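Local coordinates for CCHC-type domain-containing protein (Trypanosoma brucei brucei, PDB 7C45) that binds RNA and probably acts as an RNase D-type 3'-5' exonuclease that trims guide RNAs in trypanosomes, at residues Phe73-Leu76 / Val82-Lys85. Sequence-based numbering, arbitrary orientation.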
loop_
_atom_site.group_PDB
_atom_site.type_symbol
_atom_site.label_atom_id
_atom_site.label_comp_id
_atom_site.label_asym_id
_atom_site.label_seq_id
_atom_site.Cartn_x
_atom_site.Cartn_y
_atom_site.Cartn_z
ATOM N N PHE A 73 -13.842 -0.112 9.794
ATOM C CA PHE A 73 -15.021 0.738 9.765
ATOM C C PHE A 73 -16.048 0.099 8.848
ATOM O O PHE A 73 -15.808 -0.035 7.649
ATOM C CB PHE A 73 -14.678 2.138 9.279
ATOM C CG PHE A 73 -13.869 2.931 10.257
ATOM C CD1 PHE A 73 -14.486 3.550 11.331
ATOM C CD2 PHE A 73 -12.500 3.062 10.103
ATOM C CE1 PHE A 73 -13.755 4.287 12.235
ATOM C CE2 PHE A 73 -11.755 3.817 11.003
ATOM C CZ PHE A 73 -12.389 4.436 12.063
ATOM N N ASP A 74 -17.189 -0.299 9.412
ATOM C CA ASP A 74 -18.253 -0.893 8.607
ATOM C C ASP A 74 -19.085 0.255 8.032
ATOM O O ASP A 74 -20.118 0.662 8.572
ATOM C CB ASP A 74 -19.080 -1.862 9.439
ATOM C CG ASP A 74 -20.122 -2.592 8.616
ATOM O OD1 ASP A 74 -20.370 -2.185 7.475
ATOM O OD2 ASP A 74 -20.711 -3.562 9.121
ATOM N N VAL A 75 -18.594 0.807 6.917
ATOM C CA VAL A 75 -19.283 1.926 6.274
ATOM C C VAL A 75 -20.658 1.490 5.757
ATOM O O VAL A 75 -21.618 2.264 5.796
ATOM C CB VAL A 75 -18.374 2.505 5.158
ATOM C CG1 VAL A 75 -19.087 3.608 4.361
ATOM C CG2 VAL A 75 -17.096 3.055 5.756
ATOM N N LEU A 76 -20.782 0.256 5.272
ATOM C CA LEU A 76 -22.083 -0.219 4.786
ATOM C C LEU A 76 -23.125 -0.157 5.895
ATOM O O LEU A 76 -24.242 0.332 5.689
ATOM C CB LEU A 76 -21.959 -1.643 4.242
ATOM C CG LEU A 76 -23.188 -2.302 3.629
ATOM C CD1 LEU A 76 -23.591 -1.547 2.372
ATOM C CD2 LEU A 76 -22.943 -3.798 3.374
ATOM N N VAL A 82 -22.994 8.816 8.135
ATOM C CA VAL A 82 -22.585 8.766 9.536
ATOM C C VAL A 82 -21.064 8.684 9.638
ATOM O O VAL A 82 -20.429 9.424 10.406
ATOM C CB VAL A 82 -23.270 7.592 10.257
ATOM C CG1 VAL A 82 -22.646 7.388 11.646
ATOM C CG2 VAL A 82 -24.758 7.860 10.410
ATOM N N PHE A 83 -20.461 7.806 8.840
ATOM C CA PHE A 83 -19.015 7.582 8.918
ATOM C C PHE A 83 -18.210 8.850 8.626
ATOM O O PHE A 83 -17.233 9.147 9.327
ATOM C CB PHE A 83 -18.627 6.459 7.954
ATOM C CG PHE A 83 -17.152 6.362 7.685
ATOM C CD1 PHE A 83 -16.309 5.762 8.602
ATOM C CD2 PHE A 83 -16.602 6.857 6.509
ATOM C CE1 PHE A 83 -14.939 5.672 8.365
ATOM C CE2 PHE A 83 -15.245 6.751 6.260
ATOM C CZ PHE A 83 -14.411 6.159 7.199
ATOM N N VAL A 84 -18.595 9.611 7.605
ATOM C CA VAL A 84 -17.775 10.742 7.190
ATOM C C VAL A 84 -17.892 11.944 8.123
ATOM O O VAL A 84 -17.012 12.810 8.096
ATOM C CB VAL A 84 -18.114 11.191 5.757
ATOM C CG1 VAL A 84 -17.947 10.046 4.750
ATOM C CG2 VAL A 84 -19.488 11.733 5.721
ATOM N N LYS A 85 -18.931 12.003 8.963
ATOM C CA LYS A 85 -19.211 13.169 9.799
ATOM C C LYS A 85 -17.959 13.758 10.446
ATOM O O LYS A 85 -17.591 14.905 10.179
ATOM C CB LYS A 85 -20.244 12.799 10.871
#
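Phe83 is the one residue of 82-85 that reaches across to 73-76, and it meets Phe73 and Val75 with different parts of its ring. In Phe83, CG stands anti to the backbone N (chi1 166°), which carries the ring off helix 80-92 toward Phe73 and Val75. Its edge is directed at the face of Phe73 in an offset edge-to-face pair, with centroids 5.2 Å apart and planes inclined at 63°. The touching corner is Phe83 CE1, which lies 3.5 Å from Phe73 CG, near the rim of that ring rather than over its middle, and also packs on Phe73 CB at 3.7 Å. Val75 covers one face of Phe83: its CG2 methyl sits 3.9 Å from the ring centroid and only 12° off the normal, a well-centred CH-pi contact. The result is a small, buried, wholly apolar contact within the exonuclease domain, where helix 80-92 packs on strand 70-74 through Phe73 and on helix 75-78 through Val75. Asp74 caps that short helix and forms a salt bridge with Arg178. Helix 22-33 packs against Phe73 through Leu25, Ala28 and Leu32, and Leu25 also touches the Val82 side chain. Val60 of the adjoining antiparallel strand 57-64 touches both Val75 and Phe83, and Leu114 brings helix 104-114 against Phe83.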